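Local atomic coordinates of putative exported protein (Bordetella pertussis Tohama I, PDB entry 2PFZ), a protein that binds pyroglutamic acid as an extracytoplasmic solute receptor, probably delivering it to a tripartite ATP-independent periplasmic (TRAP) transporter. Residues G62-T67 and K207-V212; V117-Q122 and S182-F187; W141-P146 and P159-Q164; D177-S182 and E193-F198. All coordinates share one frame; numbering follows the deposited sequence.

Interaction 1 (G62-T67 and K207-V212)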
loop_
_atom_site.group_PDB
_atom_site.type_symbol
_atom_site.label_atom_id
_atom_site.label_comp_id
_atom_site.label_asym_id
_atom_site.label_seq_id
_atom_site.Cartn_x
_atom_site.Cartn_y
_atom_site.Cartn_z
ATOM N N GLY A 62 -9.614 10.870 -1.833
ATOM C CA GLY A 62 -8.449 10.427 -2.578
ATOM C C GLY A 62 -7.819 9.196 -1.957
ATOM O O GLY A 62 -7.933 8.986 -0.760
ATOM N N GLU A 63 -7.153 8.395 -2.783
ATOM C CA GLU A 63 -6.499 7.168 -2.323
ATOM C C GLU A 63 -4.980 7.366 -2.215
ATOM O O GLU A 63 -4.316 7.814 -3.186
ATOM C CB GLU A 63 -6.797 6.014 -3.279
ATOM C CG GLU A 63 -6.310 4.692 -2.696
ATOM C CD GLU A 63 -5.972 3.658 -3.719
ATOM O OE1 GLU A 63 -5.362 3.990 -4.780
ATOM O OE2 GLU A 63 -6.286 2.489 -3.418
ATOM N N ILE A 64 -4.432 7.052 -1.043
ATOM C CA ILE A 64 -2.992 7.128 -0.827
ATOM C C ILE A 64 -2.438 5.753 -0.416
ATOM O O ILE A 64 -3.205 4.861 -0.057
ATOM C CB ILE A 64 -2.588 8.150 0.281
ATOM C CG1 ILE A 64 -3.235 7.797 1.632
ATOM C CG2 ILE A 64 -2.862 9.629 -0.140
ATOM C CD1 ILE A 64 -2.411 8.248 2.821
ATOM N N LEU A 65 -1.117 5.605 -0.499
ATOM C CA LEU A 65 -0.387 4.478 0.068
ATOM C C LEU A 65 0.177 5.020 1.361
ATOM O O LEU A 65 0.968 5.979 1.331
ATOM C CB LEU A 65 0.787 4.100 -0.834
ATOM C CG LEU A 65 1.723 3.014 -0.297
ATOM C CD1 LEU A 65 1.025 1.689 -0.366
ATOM C CD2 LEU A 65 3.046 3.042 -1.098
ATOM N N LEU A 66 -0.214 4.436 2.489
ATOM C CA LEU A 66 0.154 5.033 3.789
ATOM C C LEU A 66 1.654 5.247 3.906
ATOM O O LEU A 66 2.106 6.306 4.345
ATOM C CB LEU A 66 -0.332 4.166 4.954
ATOM C CG LEU A 66 -1.847 4.010 5.102
ATOM C CD1 LEU A 66 -2.217 2.943 6.116
ATOM C CD2 LEU A 66 -2.457 5.352 5.461
ATOM N N THR A 67 2.430 4.227 3.545
ATOM C CA THR A 67 3.884 4.281 3.702
ATOM C C THR A 67 4.596 5.363 2.868
ATOM O O THR A 67 5.746 5.665 3.139
ATOM C CB THR A 67 4.572 2.884 3.514
ATOM O OG1 THR A 67 4.089 2.235 2.327
ATOM C CG2 THR A 67 4.332 1.999 4.733
ATOM N N LYS A 207 -0.758 -0.918 3.218
ATOM C CA LYS A 207 -2.153 -0.561 2.897
ATOM C C LYS A 207 -2.253 0.725 2.098
ATOM O O LYS A 207 -1.442 1.634 2.269
ATOM C CB LYS A 207 -2.989 -0.422 4.177
ATOM C CG LYS A 207 -3.035 -1.700 5.060
ATOM C CD LYS A 207 -4.040 -1.587 6.242
ATOM C CE LYS A 207 -3.660 -0.456 7.186
ATOM N NZ LYS A 207 -2.247 -0.596 7.672
ATOM N N ASN A 208 -3.253 0.781 1.229
ATOM C CA ASN A 208 -3.793 2.065 0.749
ATOM C C ASN A 208 -4.876 2.544 1.697
ATOM O O ASN A 208 -5.428 1.747 2.466
ATOM C CB ASN A 208 -4.332 1.911 -0.676
ATOM C CG ASN A 208 -3.224 1.752 -1.689
ATOM O OD1 ASN A 208 -2.041 1.845 -1.350
ATOM N ND2 ASN A 208 -3.590 1.503 -2.938
ATOM N N ALA A 209 -5.187 3.837 1.646
ATOM C CA ALA A 209 -6.247 4.394 2.453
ATOM C C ALA A 209 -6.980 5.395 1.594
ATOM O O ALA A 209 -6.367 6.178 0.851
ATOM C CB ALA A 209 -5.686 5.112 3.689
ATOM N N VAL A 210 -8.300 5.383 1.720
ATOM C CA VAL A 210 -9.103 6.402 1.060
ATOM C C VAL A 210 -9.431 7.455 2.119
ATOM O O VAL A 210 -10.043 7.143 3.147
ATOM C CB VAL A 210 -10.360 5.796 0.438
ATOM C CG1 VAL A 210 -11.302 6.908 -0.069
ATOM C CG2 VAL A 210 -9.953 4.852 -0.706
ATOM N N LEU A 211 -8.972 8.678 1.862
ATOM C CA LEU A 211 -9.097 9.808 2.776
ATOM C C LEU A 211 -10.153 10.733 2.234
ATOM O O LEU A 211 -10.339 10.822 1.026
ATOM C CB LEU A 211 -7.792 10.587 2.857
ATOM C CG LEU A 211 -6.474 9.833 3.038
ATOM C CD1 LEU A 211 -5.341 10.867 3.227
ATOM C CD2 LEU A 211 -6.538 8.870 4.219
ATOM N N VAL A 212 -10.826 11.420 3.150
ATOM C CA VAL A 212 -11.894 12.355 2.814
ATOM C C VAL A 212 -11.603 13.678 3.517
ATOM O O VAL A 212 -11.223 13.710 4.708
ATOM C CB VAL A 212 -13.288 11.800 3.269
ATOM C CG1 VAL A 212 -14.386 12.844 3.070
ATOM C CG2 VAL A 212 -13.659 10.551 2.501
HETATM O O HOH W 1 1.465 1.419 3.221
#
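Gly62 and Leu211 bond to each other through both their backbone N and O atoms, and Ile64 and Ala209 do the same. Both are antiparallel hydrogen-bonded pairs; Leu211 N to Gly62 O is 2.8 Å. Glu63 with Val210 and Leu65 with Asn208 form the non-hydrogen-bonded pairs. Where strand 61-65 turns into a 3-10 segment, Leu66 N still reaches Lys207 O at 3.1 Å. A water also bridges the two segments, accepting from Thr67 N and donating to Lys207 O.

The polar side-chain contact lies on the face of Glu63 and Asn208. Asn208 ND2 gives a weak bond to Glu63 OE2 (2.9 Å), with the amide and carboxylate planes 76° apart. Asn208 OD1 accepts from Trp119 NE1, and Glu63 OE1 bonds to Thr7. The amide therefore has a partner at each end, which should fix its rotation.

Ile64, Ala209 and Leu211 lie on the other face. With Ile64 CG1 between backbone N and carbonyl carbon (chi1 59°), its CD1 comes to 4.0 Å from Leu211 CD1. From the 3-10 segment, Leu66 CD2 reaches Ala209 CB at 3.7 Å. Leu66 CD1 rests against Lys207 CE, whose NZ forms a salt bridge with Asp79.

Strand 207-213 is the middle of a three-stranded antiparallel sheet, buried in this periplasmic-binding-protein fold beside the pyroglutamate site.

Interaction 2 (V117-Q122 and S182-F187). With PCA (pyroglutamic acid), chain B.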
loop_
_atom_site.group_PDB
_atom_site.type_symbol
_atom_site.label_atom_id
_atom_site.label_comp_id
_atom_site.label_asym_id
_atom_site.label_seq_id
_atom_site.Cartn_x
_atom_site.Cartn_y
_atom_site.Cartn_z
ATOM N N VAL A 117 -7.253 -0.666 2.719
ATOM C CA VAL A 117 -7.090 -2.054 2.323
ATOM C C VAL A 117 -5.656 -2.451 2.038
ATOM O O VAL A 117 -4.888 -1.670 1.514
ATOM C CB VAL A 117 -8.132 -2.615 1.272
ATOM C CG1 VAL A 117 -9.285 -1.632 0.875
ATOM C CG2 VAL A 117 -7.508 -3.369 0.112
ATOM N N ALA A 118 -5.314 -3.671 2.430
ATOM C CA ALA A 118 -3.948 -4.159 2.274
ATOM C C ALA A 118 -3.690 -4.619 0.852
ATOM O O ALA A 118 -4.506 -5.318 0.266
ATOM C CB ALA A 118 -3.685 -5.322 3.237
ATOM N N TRP A 119 -2.540 -4.215 0.319
ATOM C CA TRP A 119 -1.945 -4.845 -0.858
ATOM C C TRP A 119 -1.545 -6.272 -0.447
ATOM O O TRP A 119 -1.411 -6.561 0.743
ATOM C CB TRP A 119 -0.665 -4.095 -1.255
ATOM C CG TRP A 119 -0.858 -2.780 -1.977
ATOM C CD1 TRP A 119 -0.986 -1.545 -1.415
ATOM C CD2 TRP A 119 -0.874 -2.591 -3.382
ATOM N NE1 TRP A 119 -1.085 -0.578 -2.391
ATOM C CE2 TRP A 119 -1.042 -1.199 -3.619
ATOM C CE3 TRP A 119 -0.800 -3.458 -4.475
ATOM C CZ2 TRP A 119 -1.101 -0.665 -4.899
ATOM C CZ3 TRP A 119 -0.867 -2.926 -5.750
ATOM C CH2 TRP A 119 -1.004 -1.538 -5.953
ATOM N N PRO A 120 -1.351 -7.172 -1.430
ATOM C CA PRO A 120 -0.875 -8.533 -1.113
ATOM C C PRO A 120 0.541 -8.588 -0.498
ATOM O O PRO A 120 1.288 -7.598 -0.524
ATOM C CB PRO A 120 -0.947 -9.241 -2.461
ATOM C CG PRO A 120 -2.010 -8.387 -3.258
ATOM C CD PRO A 120 -1.647 -7.021 -2.866
ATOM N N PRO A 121 0.892 -9.735 0.114
ATOM C CA PRO A 121 2.181 -9.844 0.802
ATOM C C PRO A 121 3.368 -9.591 -0.109
ATOM O O PRO A 121 3.383 -10.044 -1.259
ATOM C CB PRO A 121 2.170 -11.282 1.314
ATOM C CG PRO A 121 0.697 -11.590 1.482
ATOM C CD PRO A 121 0.103 -10.983 0.252
ATOM N N GLN A 122 4.321 -8.830 0.393
ATOM C CA GLN A 122 5.378 -8.288 -0.458
ATOM C C GLN A 122 6.540 -9.227 -0.627
ATOM O O GLN A 122 7.119 -9.682 0.363
ATOM C CB GLN A 122 5.887 -6.978 0.107
ATOM C CG GLN A 122 4.739 -5.973 0.338
ATOM C CD GLN A 122 4.264 -5.248 -0.909
ATOM O OE1 GLN A 122 3.133 -5.448 -1.376
ATOM N NE2 GLN A 122 5.085 -4.378 -1.420
ATOM N N SER A 182 4.040 -6.551 -4.729
ATOM C CA SER A 182 3.080 -7.637 -4.732
ATOM C C SER A 182 3.100 -8.341 -6.096
ATOM O O SER A 182 3.635 -7.805 -7.062
ATOM C CB SER A 182 1.687 -7.085 -4.465
ATOM O OG SER A 182 1.381 -6.039 -5.382
ATOM N N GLY A 183 2.543 -9.550 -6.155
ATOM C CA GLY A 183 2.289 -10.216 -7.430
ATOM C C GLY A 183 1.396 -9.361 -8.317
ATOM O O GLY A 183 1.555 -9.362 -9.546
ATOM N N SER A 184 0.439 -8.674 -7.685
ATOM C CA SER A 184 -0.452 -7.700 -8.335
ATOM C C SER A 184 0.326 -6.737 -9.236
ATOM O O SER A 184 0.141 -6.728 -10.453
ATOM C CB SER A 184 -1.242 -6.924 -7.272
ATOM O OG SER A 184 -1.914 -5.787 -7.820
ATOM N N THR A 185 1.196 -5.945 -8.630
ATOM C CA THR A 185 2.049 -4.975 -9.345
ATOM C C THR A 185 2.948 -5.629 -10.372
ATOM O O THR A 185 3.070 -5.133 -11.505
ATOM C CB THR A 185 2.852 -4.104 -8.380
ATOM O OG1 THR A 185 1.943 -3.301 -7.637
ATOM C CG2 THR A 185 3.808 -3.187 -9.138
ATOM N N GLY A 186 3.577 -6.739 -9.982
ATOM C CA GLY A 186 4.393 -7.516 -10.933
ATOM C C GLY A 186 3.633 -7.866 -12.194
ATOM O O GLY A 186 4.125 -7.655 -13.306
ATOM N N PHE A 187 2.425 -8.401 -12.026
ATOM C CA PHE A 187 1.590 -8.769 -13.164
ATOM C C PHE A 187 1.150 -7.548 -13.970
ATOM O O PHE A 187 1.303 -7.520 -15.202
ATOM C CB PHE A 187 0.364 -9.559 -12.700
ATOM C CG PHE A 187 -0.452 -10.123 -13.822
ATOM C CD1 PHE A 187 -0.061 -11.303 -14.456
ATOM C CD2 PHE A 187 -1.614 -9.484 -14.240
ATOM C CE1 PHE A 187 -0.824 -11.834 -15.509
ATOM C CE2 PHE A 187 -2.385 -10.012 -15.287
ATOM C CZ PHE A 187 -1.982 -11.197 -15.911
HETATM N N PCA B . 2.366 -2.336 -5.269
HETATM C CA PCA B . 2.545 -0.882 -5.089
HETATM C CB PCA B . 2.719 -0.529 -3.612
HETATM C CG PCA B . 2.686 -1.845 -2.857
HETATM C CD PCA B . 2.413 -2.864 -3.924
HETATM O OE PCA B . 2.200 -4.062 -3.681
HETATM C C PCA B . 3.825 -0.510 -5.801
HETATM O O PCA B . 4.084 0.661 -6.106
HETATM O OXT PCA B . 4.629 -1.414 -6.081
HETATM O O HOH W 2 1.950 -10.831 -3.690
#
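Trp119 and Ser182, the residue before helix 183-188, meet around the bound pyroglutamic acid. The ligand lies over one face of the indole, with its CD 3.3 Å above the ring plane and offset toward the rim. Ser182 OG donates to the ligand OE at 2.7 Å. The ligand N donates to Thr185 OG1 at 2.6 Å, and the N-H...O angle of 166° makes this bond nearly straight. The lactam is thus read at both its N-H and its C=O.

The indole also touches the serines and threonine directly. Its CZ3 is 3.4 Å from Thr185 OG1, while Ser184 OG stands at the ring edge. Pro120 CD packs on Ser182 CB at 3.7 Å.

Further out, Ser182 is the N-cap of helix 183-188. Its OG lies between backbone N and carbonyl carbon (chi1 54°), where it accepts from Thr185 N at 3.3 Å as well as holding the ligand. A water joins Pro121 O to Gly183 N. The indole N-H bond to strand 207-213 probably steadies the ring, which Tyr9 and His15 also meet.

The loop after strand 111-118 therefore faces the N-terminal end of helix 183-188. Pro120 also touches helices 14-30, 88-107 and 222-256.

Interaction 3 (W141-P146 and P159-Q164). With PCA (pyroglutamic acid), chain B.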
loop_
_atom_site.group_PDB
_atom_site.type_symbol
_atom_site.label_atom_id
_atom_site.label_comp_id
_atom_site.label_asym_id
_atom_site.label_seq_id
_atom_site.Cartn_x
_atom_site.Cartn_y
_atom_site.Cartn_z
ATOM N N TRP A 141 17.770 -1.300 -7.198
ATOM C CA TRP A 141 16.472 -1.528 -6.572
ATOM C C TRP A 141 15.497 -0.390 -6.865
ATOM O O TRP A 141 15.878 0.770 -6.803
ATOM C CB TRP A 141 16.727 -1.612 -5.080
ATOM C CG TRP A 141 15.604 -1.973 -4.165
ATOM C CD1 TRP A 141 14.583 -1.160 -3.759
ATOM C CD2 TRP A 141 15.475 -3.191 -3.413
ATOM N NE1 TRP A 141 13.792 -1.821 -2.831
ATOM C CE2 TRP A 141 14.333 -3.056 -2.585
ATOM C CE3 TRP A 141 16.225 -4.388 -3.352
ATOM C CZ2 TRP A 141 13.890 -4.082 -1.725
ATOM C CZ3 TRP A 141 15.788 -5.426 -2.488
ATOM C CH2 TRP A 141 14.630 -5.255 -1.680
ATOM N N ARG A 142 14.264 -0.736 -7.195
ATOM C CA ARG A 142 13.187 0.236 -7.326
ATOM C C ARG A 142 12.414 0.329 -6.005
ATOM O O ARG A 142 11.801 -0.649 -5.547
ATOM C CB ARG A 142 12.266 -0.148 -8.482
ATOM C CG ARG A 142 10.980 0.719 -8.615
ATOM C CD ARG A 142 9.759 0.034 -7.947
ATOM N NE ARG A 142 8.533 0.840 -8.014
ATOM C CZ ARG A 142 7.332 0.388 -7.655
ATOM N NH1 ARG A 142 7.183 -0.879 -7.238
ATOM N NH2 ARG A 142 6.277 1.199 -7.732
ATOM N N ALA A 143 12.455 1.509 -5.397
ATOM C CA ALA A 143 11.664 1.769 -4.206
ATOM C C ALA A 143 10.340 2.345 -4.662
ATOM O O ALA A 143 10.250 2.932 -5.735
ATOM C CB ALA A 143 12.375 2.749 -3.281
ATOM N N TYR A 144 9.305 2.145 -3.850
ATOM C CA TYR A 144 8.019 2.806 -4.065
ATOM C C TYR A 144 7.644 3.667 -2.850
ATOM O O TYR A 144 6.569 4.276 -2.811
ATOM C CB TYR A 144 6.935 1.754 -4.399
ATOM C CG TYR A 144 6.591 0.751 -3.302
ATOM C CD1 TYR A 144 6.897 -0.608 -3.452
ATOM C CD2 TYR A 144 5.959 1.160 -2.115
ATOM C CE1 TYR A 144 6.578 -1.532 -2.452
ATOM C CE2 TYR A 144 5.630 0.248 -1.103
ATOM C CZ TYR A 144 5.942 -1.111 -1.291
ATOM O OH TYR A 144 5.618 -2.041 -0.330
ATOM N N SER A 145 8.539 3.762 -1.870
ATOM C CA SER A 145 8.249 4.519 -0.660
ATOM C C SER A 145 9.555 4.814 0.062
ATOM O O SER A 145 10.557 4.133 -0.199
ATOM C CB SER A 145 7.371 3.674 0.252
ATOM O OG SER A 145 8.121 2.611 0.824
ATOM N N PRO A 146 9.551 5.790 1.001
ATOM C CA PRO A 146 10.736 6.002 1.868
ATOM C C PRO A 146 11.155 4.736 2.611
ATOM O O PRO A 146 12.354 4.509 2.864
ATOM C CB PRO A 146 10.233 7.022 2.885
ATOM C CG PRO A 146 9.207 7.817 2.101
ATOM C CD PRO A 146 8.486 6.767 1.306
ATOM N N PRO A 159 18.738 2.064 -3.972
ATOM C CA PRO A 159 17.403 2.292 -4.471
ATOM C C PRO A 159 17.242 3.588 -5.230
ATOM O O PRO A 159 17.994 4.552 -5.019
ATOM C CB PRO A 159 16.575 2.344 -3.199
ATOM C CG PRO A 159 17.505 3.012 -2.205
ATOM C CD PRO A 159 18.912 2.603 -2.610
ATOM N N VAL A 160 16.242 3.581 -6.095
ATOM C CA VAL A 160 15.704 4.790 -6.674
ATOM C C VAL A 160 14.172 4.658 -6.633
ATOM O O VAL A 160 13.614 3.590 -6.885
ATOM C CB VAL A 160 16.239 5.041 -8.098
ATOM C CG1 VAL A 160 15.845 3.937 -9.029
ATOM C CG2 VAL A 160 15.735 6.379 -8.621
ATOM N N THR A 161 13.501 5.751 -6.301
ATOM C CA THR A 161 12.028 5.727 -6.271
ATOM C C THR A 161 11.430 5.861 -7.653
ATOM O O THR A 161 11.781 6.789 -8.405
ATOM C CB THR A 161 11.478 6.864 -5.399
ATOM O OG1 THR A 161 11.860 6.632 -4.051
ATOM C CG2 THR A 161 9.966 6.959 -5.474
ATOM N N VAL A 162 10.523 4.939 -7.974
ATOM C CA VAL A 162 9.760 4.979 -9.200
ATOM C C VAL A 162 8.317 4.642 -8.879
ATOM O O VAL A 162 8.028 3.558 -8.338
ATOM C CB VAL A 162 10.291 3.967 -10.259
ATOM C CG1 VAL A 162 9.624 4.210 -11.592
ATOM C CG2 VAL A 162 11.793 4.080 -10.398
ATOM N N GLN A 163 7.399 5.555 -9.210
ATOM C CA GLN A 163 5.974 5.256 -8.991
ATOM C C GLN A 163 5.519 4.139 -9.906
ATOM O O GLN A 163 6.161 3.896 -10.927
ATOM C CB GLN A 163 5.116 6.507 -9.149
ATOM C CG GLN A 163 5.585 7.638 -8.229
ATOM C CD GLN A 163 5.612 7.208 -6.773
ATOM O OE1 GLN A 163 4.775 6.415 -6.343
ATOM N NE2 GLN A 163 6.593 7.693 -6.016
ATOM N N GLN A 164 4.424 3.456 -9.553
ATOM C CA GLN A 164 3.979 2.317 -10.356
ATOM C C GLN A 164 3.663 2.728 -11.794
ATOM O O GLN A 164 3.899 1.961 -12.726
ATOM C CB GLN A 164 2.753 1.596 -9.761
ATOM C CG GLN A 164 2.466 0.292 -10.497
ATOM C CD GLN A 164 1.403 -0.595 -9.843
ATOM O OE1 GLN A 164 0.530 -1.139 -10.522
ATOM N NE2 GLN A 164 1.495 -0.758 -8.546
HETATM N N PCA B . 2.366 -2.336 -5.269
HETATM C CA PCA B . 2.545 -0.882 -5.089
HETATM C CB PCA B . 2.719 -0.529 -3.612
HETATM C CG PCA B . 2.686 -1.845 -2.857
HETATM C CD PCA B . 2.413 -2.864 -3.924
HETATM O OE PCA B . 2.200 -4.062 -3.681
HETATM C C PCA B . 3.825 -0.510 -5.801
HETATM O O PCA B . 4.084 0.661 -6.106
HETATM O OXT PCA B . 4.629 -1.414 -6.081
HETATM O O HOH W 3 4.340 4.869 -4.261
HETATM O O HOH W 4 7.115 7.267 -3.296
#
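Pro159 CB packs obliquely against the indole of Trp141, 4.1 Å from CD1, and also touches Ala143 CB. Val160 then makes the parallel ladder: its N donates to Trp141 O, and its O accepts from Ala143 N at 2.8 Å, with that donor well above the carbonyl plane. Thr161 adds a CA-H...O contact to Ala143 O. Val162 N donates to the same oxygen.

Val162 O is the key acceptor. Arg142 grips it side-on with NE (2.8 Å) and NH2 (3.0 Å); the oxygen lies close to the guanidinium plane. The arginine chain bends at chi2 (-97°), and its CG lies 3.7 Å from Val162 CB. Gln163 is linked through its amide NE2 to a water that donates to Tyr144 O. Gln164 NE2 comes to 3.6 Å from the carboxylate carbon of the bound pyroglutamic acid.

Arg142 also pairs with that carboxylate, NH1 to OXT at 2.9 Å and NH2 to O at 2.8 Å. The Tyr144 ring lies with one face against the ligand, whose CB is over the ring centre.

These strands belong to a beta-alpha-beta unit through helix 146-155. Two bonds to Val162 O should fix the rotation of the guanidinium and keep NH1 and NH2 turned to the ligand, consistent with selection for a carboxylate solute.

Interaction 4 (D177-S182 and E193-F198). With PCA (pyroglutamic acid), chain B.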
loop_
_atom_site.group_PDB
_atom_site.type_symbol
_atom_site.label_atom_id
_atom_site.label_comp_id
_atom_site.label_asym_id
_atom_site.label_seq_id
_atom_site.Cartn_x
_atom_site.Cartn_y
_atom_site.Cartn_z
ATOM N N ASP A 177 16.627 -3.290 -11.702
ATOM C CA ASP A 177 16.655 -4.722 -12.061
ATOM C C ASP A 177 15.914 -5.608 -11.050
ATOM O O ASP A 177 15.837 -6.846 -11.209
ATOM C CB ASP A 177 18.117 -5.223 -12.195
ATOM C CG ASP A 177 18.961 -5.002 -10.920
ATOM O OD1 ASP A 177 18.407 -4.832 -9.818
ATOM O OD2 ASP A 177 20.218 -5.013 -10.997
ATOM N N SER A 178 15.416 -4.967 -9.991
ATOM C CA SER A 178 14.865 -5.652 -8.828
ATOM C C SER A 178 13.995 -4.668 -8.047
ATOM O O SER A 178 14.164 -3.457 -8.165
ATOM C CB SER A 178 15.991 -6.146 -7.912
ATOM O OG SER A 178 16.727 -5.051 -7.365
ATOM N N TYR A 179 13.075 -5.219 -7.260
ATOM C CA TYR A 179 12.265 -4.480 -6.307
ATOM C C TYR A 179 11.409 -5.377 -5.400
ATOM O O TYR A 179 11.188 -6.541 -5.693
ATOM C CB TYR A 179 11.387 -3.431 -6.999
ATOM C CG TYR A 179 10.264 -3.922 -7.867
ATOM C CD1 TYR A 179 10.503 -4.343 -9.178
ATOM C CD2 TYR A 179 8.933 -3.898 -7.413
ATOM C CE1 TYR A 179 9.462 -4.772 -9.993
ATOM C CE2 TYR A 179 7.896 -4.345 -8.217
ATOM C CZ TYR A 179 8.163 -4.775 -9.515
ATOM O OH TYR A 179 7.133 -5.191 -10.353
ATOM N N MET A 180 10.922 -4.812 -4.299
ATOM C CA MET A 180 9.874 -5.481 -3.525
ATOM C C MET A 180 8.510 -4.863 -3.787
ATOM O O MET A 180 8.393 -3.645 -3.897
ATOM C CB MET A 180 10.191 -5.542 -2.044
ATOM C CG MET A 180 11.374 -6.472 -1.744
ATOM S SD MET A 180 11.746 -6.630 0.001
ATOM C CE MET A 180 10.433 -7.728 0.527
ATOM N N SER A 181 7.527 -5.740 -3.996
ATOM C CA SER A 181 6.122 -5.378 -4.258
ATOM C C SER A 181 5.285 -6.663 -4.251
ATOM O O SER A 181 5.760 -7.725 -3.830
ATOM C CB SER A 181 5.959 -4.694 -5.616
ATOM O OG SER A 181 4.667 -4.110 -5.738
ATOM N N SER A 182 4.040 -6.551 -4.729
ATOM C CA SER A 182 3.080 -7.637 -4.732
ATOM C C SER A 182 3.100 -8.341 -6.096
ATOM O O SER A 182 3.635 -7.805 -7.062
ATOM C CB SER A 182 1.687 -7.085 -4.465
ATOM O OG SER A 182 1.381 -6.039 -5.382
ATOM N N GLU A 193 8.411 -9.730 -18.185
ATOM C CA GLU A 193 9.177 -9.474 -19.403
ATOM C C GLU A 193 10.670 -9.184 -19.105
ATOM O O GLU A 193 11.547 -9.490 -19.919
ATOM C CB GLU A 193 8.521 -8.353 -20.217
ATOM C CG GLU A 193 7.162 -8.750 -20.782
ATOM C CD GLU A 193 6.460 -7.636 -21.535
ATOM O OE1 GLU A 193 6.866 -6.468 -21.393
ATOM O OE2 GLU A 193 5.493 -7.932 -22.277
ATOM N N TYR A 194 10.960 -8.655 -17.917
ATOM C CA TYR A 194 12.285 -8.138 -17.604
ATOM C C TYR A 194 12.930 -8.763 -16.393
ATOM O O TYR A 194 14.157 -8.764 -16.265
ATOM C CB TYR A 194 12.209 -6.629 -17.378
ATOM C CG TYR A 194 11.745 -5.870 -18.589
ATOM C CD1 TYR A 194 12.626 -5.584 -19.629
ATOM C CD2 TYR A 194 10.425 -5.445 -18.703
ATOM C CE1 TYR A 194 12.196 -4.887 -20.757
ATOM C CE2 TYR A 194 9.992 -4.742 -19.821
ATOM C CZ TYR A 194 10.881 -4.467 -20.838
ATOM O OH TYR A 194 10.453 -3.766 -21.948
ATOM N N ILE A 195 12.099 -9.274 -15.490
ATOM C CA ILE A 195 12.587 -9.819 -14.226
ATOM C C ILE A 195 11.964 -11.204 -14.032
ATOM O O ILE A 195 10.756 -11.361 -14.153
ATOM C CB ILE A 195 12.269 -8.856 -13.048
ATOM C CG1 ILE A 195 12.877 -7.474 -13.300
ATOM C CG2 ILE A 195 12.785 -9.408 -11.749
ATOM C CD1 ILE A 195 12.479 -6.390 -12.297
ATOM N N LYS A 196 12.795 -12.197 -13.729
ATOM C CA LYS A 196 12.399 -13.604 -13.858
ATOM C C LYS A 196 12.046 -14.378 -12.586
ATOM O O LYS A 196 11.602 -15.520 -12.688
ATOM C CB LYS A 196 13.485 -14.387 -14.608
ATOM C CG LYS A 196 13.100 -14.776 -16.005
ATOM C CD LYS A 196 12.983 -13.558 -16.894
ATOM C CE LYS A 196 11.913 -13.778 -17.920
ATOM N NZ LYS A 196 11.992 -12.726 -18.958
ATOM N N LYS A 197 12.298 -13.796 -11.413
ATOM C CA LYS A 197 12.059 -14.485 -10.141
ATOM C C LYS A 197 11.198 -13.597 -9.257
ATOM O O LYS A 197 11.286 -12.370 -9.340
ATOM C CB LYS A 197 13.375 -14.810 -9.394
ATOM C CG LYS A 197 14.371 -15.723 -10.148
ATOM C CD LYS A 197 15.710 -15.792 -9.418
ATOM C CE LYS A 197 16.858 -16.377 -10.284
ATOM N NZ LYS A 197 16.391 -17.413 -11.246
ATOM N N PHE A 198 10.363 -14.220 -8.426
ATOM C CA PHE A 198 9.683 -13.537 -7.324
ATOM C C PHE A 198 9.831 -14.434 -6.098
ATOM O O PHE A 198 9.292 -15.549 -6.074
ATOM C CB PHE A 198 8.201 -13.332 -7.661
ATOM C CG PHE A 198 7.387 -12.712 -6.562
ATOM C CD1 PHE A 198 7.442 -11.346 -6.321
ATOM C CD2 PHE A 198 6.493 -13.487 -5.816
ATOM C CE1 PHE A 198 6.670 -10.749 -5.298
ATOM C CE2 PHE A 198 5.723 -12.917 -4.803
ATOM C CZ PHE A 198 5.789 -11.546 -4.555
HETATM N N PCA B . 2.366 -2.336 -5.269
HETATM C CA PCA B . 2.545 -0.882 -5.089
HETATM C CB PCA B . 2.719 -0.529 -3.612
HETATM C CG PCA B . 2.686 -1.845 -2.857
HETATM C CD PCA B . 2.413 -2.864 -3.924
HETATM O OE PCA B . 2.200 -4.062 -3.681
HETATM C C PCA B . 3.825 -0.510 -5.801
HETATM O O PCA B . 4.084 0.661 -6.106
HETATM O OXT PCA B . 4.629 -1.414 -6.081
#
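Phe198 and Ile195 both pack against segment 177-182. Phe198 is on strand 197-199 of the mixed six-stranded sheet, where strand 123-126 separates it from strand 178-181. Ile195 lies in the loop leading to strand 197-199 and packs near the start of strand 178-181. Side chains of 193-198 meet mainly the backbone of 177-182.

Ile195 has the most surface buried here. Its CG1 is anti to the carbonyl carbon (chi1 -57°), which sends CD1 to the backbone of Asp177, 3.6 Å from its O. The same methyl sits at the edge of the Tyr179 ring, 4.1 Å from CE1. Tyr179 has further partners: its ring stacks on Phe125 and its OH bonds to Thr191.

Asp177 contributes mostly through its backbone. Its carboxylate takes no part in the contact; OD1 accepts from Ser178 OG at 3.0 Å, nearly along the C-O axis.

Phe198 comes in at the other end of the strand. Its ring also meets Phe125, the same residue that stacks on Tyr179, with planes at about 50°.

Ser181 links this packing to the ligand. Its OG lies anti to the backbone N (chi1 -168°) and donates to OXT of the bound pyroglutamic acid at 2.7 Å. Its carbonyl oxygen meets the Phe198 ring edge-on, in the ring plane, with O 3.5 Å from CE1.

Overall arrangement
Along the chain, interactions 2, 3 and 4 all fall inside the loop closed by interaction 1. Interaction 3 is nested within interaction 2 and closes before interaction 4 opens, while interactions 2 and 4 alternate and share Ser182. Interactions 1 and 2 reach the three-stranded antiparallel sheet, through neighbouring strands 207-213 and 111-118. Interactions 3 and 4 reach the mixed six-stranded sheet, through neighbouring strands 140-143 and 178-181. The centres of interactions 2, 3 and 4 are 12 to 15 Å apart, and all three touch pyroglutamic acid. The centres of interactions 1 and 4 are about 24 Å apart, without touching. The ligand site thus draws on segments attached to both sheets.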